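Local structure of tRNA (adenine-N(1)-)-methyltransferase (Thermus thermophilus, 2PWY) at residues A[79-84]-A[195-200]. The protein catalyses S-adenosyl-L-methionine-dependent methylation of N1 of adenosine 58 in tRNA, and is required for growth at extreme temperatures. Sequence-based numbering, arbitrary orientation.
Sequences PTYPKD and VAYLPN. With SAH (S-adenosyl-L-homocysteine), chain E.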
ATOM      1  N   PRO A  79     -22.613  -6.002  -1.380  1.00 15.41           N
ATOM      2  CA  PRO A  79     -21.978  -6.827  -2.406  1.00 14.53           C
ATOM      3  C   PRO A  79     -20.464  -6.823  -2.286  1.00 13.90           C
ATOM      4  O   PRO A  79     -19.882  -5.903  -1.703  1.00 12.98           O
ATOM      5  CB  PRO A  79     -22.387  -6.171  -3.731  1.00 15.05           C
ATOM      6  CG  PRO A  79     -23.047  -4.886  -3.389  1.00 15.60           C
ATOM      7  CD  PRO A  79     -23.173  -4.743  -1.912  1.00 15.86           C
ATOM      8  N   THR A  80     -19.843  -7.859  -2.842  1.00 13.43           N
ATOM      9  CA  THR A  80     -18.398  -7.904  -3.031  1.00 13.20           C
ATOM     10  C   THR A  80     -17.955  -6.639  -3.768  1.00 13.50           C
ATOM     11  O   THR A  80     -18.597  -6.229  -4.739  1.00 13.68           O
ATOM     12  CB  THR A  80     -18.028  -9.134  -3.878  1.00 13.26           C
ATOM     13  OG1 THR A  80     -18.613 -10.308  -3.292  1.00 12.11           O
ATOM     14  CG2 THR A  80     -16.517  -9.306  -3.991  1.00 12.65           C
ATOM     15  N   TYR A  81     -16.872  -6.004  -3.320  1.00 13.19           N
ATOM     16  CA  TYR A  81     -16.396  -4.829  -4.045  1.00 12.53           C
ATOM     17  C   TYR A  81     -15.849  -5.225  -5.413  1.00 11.23           C
ATOM     18  O   TYR A  81     -15.277  -6.300  -5.566  1.00 10.37           O
ATOM     19  CB  TYR A  81     -15.358  -4.052  -3.228  1.00 13.87           C
ATOM     20  CG  TYR A  81     -15.999  -3.251  -2.109  1.00 16.13           C
ATOM     21  CD1 TYR A  81     -16.169  -1.869  -2.214  1.00 19.01           C
ATOM     22  CD2 TYR A  81     -16.451  -3.886  -0.953  1.00 17.34           C
ATOM     23  CE1 TYR A  81     -16.775  -1.138  -1.179  1.00 20.02           C
ATOM     24  CE2 TYR A  81     -17.049  -3.180   0.072  1.00 18.74           C
ATOM     25  CZ  TYR A  81     -17.204  -1.809  -0.039  1.00 19.43           C
ATOM     26  OH  TYR A  81     -17.801  -1.126   1.003  1.00 21.05           O
ATOM     27  N   PRO A  82     -16.031  -4.357  -6.423  1.00 10.67           N
ATOM     28  CA  PRO A  82     -15.524  -4.628  -7.771  1.00 10.15           C
ATOM     29  C   PRO A  82     -14.051  -5.049  -7.863  1.00 10.13           C
ATOM     30  O   PRO A  82     -13.746  -5.978  -8.586  1.00  9.19           O
ATOM     31  CB  PRO A  82     -15.794  -3.303  -8.505  1.00 10.80           C
ATOM     32  CG  PRO A  82     -17.020  -2.809  -7.856  1.00 10.45           C
ATOM     33  CD  PRO A  82     -16.752  -3.070  -6.387  1.00 11.15           C
ATOM     34  N   LYS A  83     -13.145  -4.415  -7.122  1.00  8.80           N
ATOM     35  CA  LYS A  83     -11.732  -4.802  -7.204  1.00  9.03           C
ATOM     36  C   LYS A  83     -11.537  -6.269  -6.792  1.00  8.75           C
ATOM     37  O   LYS A  83     -10.681  -6.993  -7.325  1.00  9.62           O
ATOM     38  CB  LYS A  83     -10.868  -3.879  -6.339  1.00  8.27           C
ATOM     39  CG  LYS A  83     -11.084  -4.017  -4.835  1.00 10.05           C
ATOM     40  CD  LYS A  83     -10.178  -3.070  -4.056  1.00 10.53           C
ATOM     41  CE  LYS A  83     -10.444  -3.225  -2.549  1.00 11.60           C
ATOM     42  NZ  LYS A  83     -10.027  -4.555  -2.003  1.00 13.21           N
ATOM     43  N   ASP A  84     -12.332  -6.692  -5.817  1.00  8.39           N
ATOM     44  CA  ASP A  84     -12.226  -8.042  -5.274  1.00  9.14           C
ATOM     45  C   ASP A  84     -12.909  -9.064  -6.167  1.00  8.94           C
ATOM     46  O   ASP A  84     -12.382 -10.158  -6.363  1.00  9.11           O
ATOM     47  CB  ASP A  84     -12.817  -8.073  -3.862  1.00  9.44           C
ATOM     48  CG  ASP A  84     -12.136  -7.073  -2.930  1.00 10.57           C
ATOM     49  OD1 ASP A  84     -10.897  -7.080  -2.891  1.00 11.56           O
ATOM     50  OD2 ASP A  84     -12.841  -6.281  -2.275  1.00 11.90           O
ATOM     51  N   VAL A 195     -12.132 -19.976  -3.845  1.00  8.00           N
ATOM     52  CA  VAL A 195     -11.656 -18.659  -3.407  1.00  8.44           C
ATOM     53  C   VAL A 195     -12.711 -18.034  -2.512  1.00  8.38           C
ATOM     54  O   VAL A 195     -13.879 -17.899  -2.920  1.00  8.09           O
ATOM     55  CB  VAL A 195     -11.327 -17.698  -4.583  1.00  8.00           C
ATOM     56  CG1 VAL A 195     -10.824 -16.358  -4.011  1.00  7.63           C
ATOM     57  CG2 VAL A 195     -10.271 -18.316  -5.521  1.00  9.97           C
ATOM     58  N   ALA A 196     -12.301 -17.694  -1.290  1.00  8.73           N
ATOM     59  CA  ALA A 196     -13.185 -17.094  -0.291  1.00  9.02           C
ATOM     60  C   ALA A 196     -12.808 -15.652   0.005  1.00  9.71           C
ATOM     61  O   ALA A 196     -11.629 -15.308   0.084  1.00  9.50           O
ATOM     62  CB  ALA A 196     -13.175 -17.892   1.003  1.00  9.45           C
ATOM     63  N   TYR A 197     -13.843 -14.837   0.202  1.00  9.80           N
ATOM     64  CA  TYR A 197     -13.732 -13.411   0.514  1.00  9.69           C
ATOM     65  C   TYR A 197     -14.062 -13.238   1.998  1.00  9.73           C
ATOM     66  O   TYR A 197     -15.132 -13.636   2.448  1.00  9.20           O
ATOM     67  CB  TYR A 197     -14.739 -12.699  -0.387  1.00 10.93           C
ATOM     68  CG  TYR A 197     -14.947 -11.204  -0.270  1.00 11.61           C
ATOM     69  CD1 TYR A 197     -14.196 -10.310  -1.044  1.00 13.30           C
ATOM     70  CD2 TYR A 197     -15.976 -10.686   0.515  1.00 12.98           C
ATOM     71  CE1 TYR A 197     -14.442  -8.927  -0.994  1.00 12.07           C
ATOM     72  CE2 TYR A 197     -16.226  -9.301   0.573  1.00 13.34           C
ATOM     73  CZ  TYR A 197     -15.465  -8.440  -0.187  1.00 12.62           C
ATOM     74  OH  TYR A 197     -15.715  -7.086  -0.145  1.00 14.90           O
ATOM     75  N   LEU A 198     -13.122 -12.686   2.765  1.00  8.77           N
ATOM     76  CA  LEU A 198     -13.284 -12.585   4.218  1.00  9.39           C
ATOM     77  C   LEU A 198     -12.728 -11.264   4.762  1.00 10.59           C
ATOM     78  O   LEU A 198     -11.552 -10.951   4.537  1.00 10.32           O
ATOM     79  CB  LEU A 198     -12.545 -13.731   4.898  1.00  9.55           C
ATOM     80  CG  LEU A 198     -13.159 -15.123   4.775  1.00  9.17           C
ATOM     81  CD1 LEU A 198     -12.154 -16.184   5.267  1.00 11.97           C
ATOM     82  CD2 LEU A 198     -14.500 -15.216   5.528  1.00 11.12           C
ATOM     83  N   PRO A 199     -13.567 -10.487   5.469  1.00 10.30           N
ATOM     84  CA  PRO A 199     -13.086  -9.185   5.947  1.00 10.42           C
ATOM     85  C   PRO A 199     -11.967  -9.234   7.000  1.00  9.81           C
ATOM     86  O   PRO A 199     -11.078  -8.362   6.984  1.00 10.15           O
ATOM     87  CB  PRO A 199     -14.340  -8.530   6.548  1.00 10.87           C
ATOM     88  CG  PRO A 199     -15.496  -9.329   6.025  1.00 12.48           C
ATOM     89  CD  PRO A 199     -14.980 -10.721   5.825  1.00 11.37           C
ATOM     90  N   ASN A 200     -12.014 -10.213   7.898  1.00  9.29           N
ATOM     91  CA  ASN A 200     -11.144 -10.227   9.078  1.00  8.93           C
ATOM     92  C   ASN A 200     -10.027 -11.247   8.956  1.00  8.81           C
ATOM     93  O   ASN A 200     -10.249 -12.383   8.509  1.00  7.82           O
ATOM     94  CB  ASN A 200     -11.957 -10.528  10.350  1.00  8.71           C
ATOM     95  CG  ASN A 200     -12.899  -9.400  10.712  1.00 10.73           C
ATOM     96  OD1 ASN A 200     -12.473  -8.365  11.218  1.00 11.53           O
ATOM     97  ND2 ASN A 200     -14.186  -9.592  10.453  1.00 13.29           N
TER
HETATM   98  N   SAH E 501     -21.022 -11.722  -2.828  1.00 10.31           N
HETATM   99  CA  SAH E 501     -22.405 -11.208  -2.559  1.00 10.06           C
HETATM  100  CB  SAH E 501     -22.570 -10.823  -1.094  1.00 10.50           C
HETATM  101  CG  SAH E 501     -22.678 -12.046  -0.179  1.00 10.16           C
HETATM  102  SD  SAH E 501     -23.133 -11.521   1.496  1.00 11.55           S
HETATM  103  C   SAH E 501     -22.669 -10.029  -3.476  1.00 10.55           C
HETATM  104  O   SAH E 501     -21.756  -9.583  -4.187  1.00  9.69           O
HETATM  105  OXT SAH E 501     -23.794  -9.522  -3.536  1.00 10.56           O
HETATM  106  C5' SAH E 501     -23.191 -13.187   2.206  1.00 11.42           C
HETATM  107  C4' SAH E 501     -24.513 -13.899   1.902  1.00 12.91           C
HETATM  108  O4' SAH E 501     -24.347 -15.284   2.126  1.00 12.68           O
HETATM  109  C3' SAH E 501     -25.703 -13.470   2.770  1.00 12.67           C
HETATM  110  O3' SAH E 501     -26.778 -13.118   1.905  1.00 13.49           O
HETATM  111  C2' SAH E 501     -26.030 -14.703   3.614  1.00 13.42           C
HETATM  112  O2' SAH E 501     -27.410 -14.891   3.833  1.00 14.81           O
HETATM  113  C1' SAH E 501     -25.520 -15.818   2.736  1.00 13.17           C
HETATM  114  N9  SAH E 501     -25.054 -17.055   3.383  1.00 12.47           N
HETATM  115  C8  SAH E 501     -24.219 -17.158   4.460  1.00 12.99           C
HETATM  116  N7  SAH E 501     -23.981 -18.473   4.665  1.00 13.05           N
HETATM  117  C5  SAH E 501     -24.604 -19.204   3.715  1.00 12.97           C
HETATM  118  C6  SAH E 501     -24.684 -20.579   3.466  1.00 13.50           C
HETATM  119  N6  SAH E 501     -24.043 -21.466   4.244  1.00 13.78           N
HETATM  120  N1  SAH E 501     -25.439 -21.003   2.380  1.00 13.10           N
HETATM  121  C2  SAH E 501     -26.100 -20.103   1.578  1.00 13.07           C
HETATM  122  N3  SAH E 501     -26.021 -18.750   1.844  1.00 12.98           N
HETATM  123  C4  SAH E 501     -25.283 -18.314   2.893  1.00 12.22           C
HETATM  124  O   HOH W   1     -18.461  -6.658   0.512  1.00 14.60           O
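A water ties the phenol of Tyr197 to the backbone of segment 79-84: it lies 2.9 Å from Tyr197 OH and donates to Pro79 O at 2.7 Å. With CG anti to the backbone N (chi1 177°), the ring extends from the strand toward the turn that starts helix 82-91, and its CD1/CE1 side and phenol oxygen do the touching. Thr80 CG2 sits over one face, a CH-pi contact 4.0 Å from the centroid of the Tyr197 ring and shifted toward the rim. At the ring edge stands the carboxylate of Asp84, its plane turned 61° from the ring, with OD2 3.3 Å from Tyr197 CE1. Asp84 OD2 is hydrogen-bonded to Thr246 OG1, and OD1 forms a salt bridge with neighbouring Lys83 NZ (2.8 Å). In the Rossmann-like sheet of this class I methyltransferase, strand 192-198 runs between 167-173 and 248-254; from it Tyr197 packs against the loop carrying Pro79 and Thr80 of the ligand pocket. While the Thr80 methyl meets the ring, its OG1 accepts from the amino N of S-adenosyl-L-homocysteine at 2.8 Å and also bonds to Asp173, and Thr80 N donates to the ligand's carboxylate O at 2.9 Å. A leucine in place of Tyr197 would probably leave the Thr80 methyl without its aromatic face and the water without its phenol partner. Next to Thr80, Tyr81, at the N-cap position, presents its ring edge to the phenol, CD2 lying 3.4 Å from Tyr197 OH.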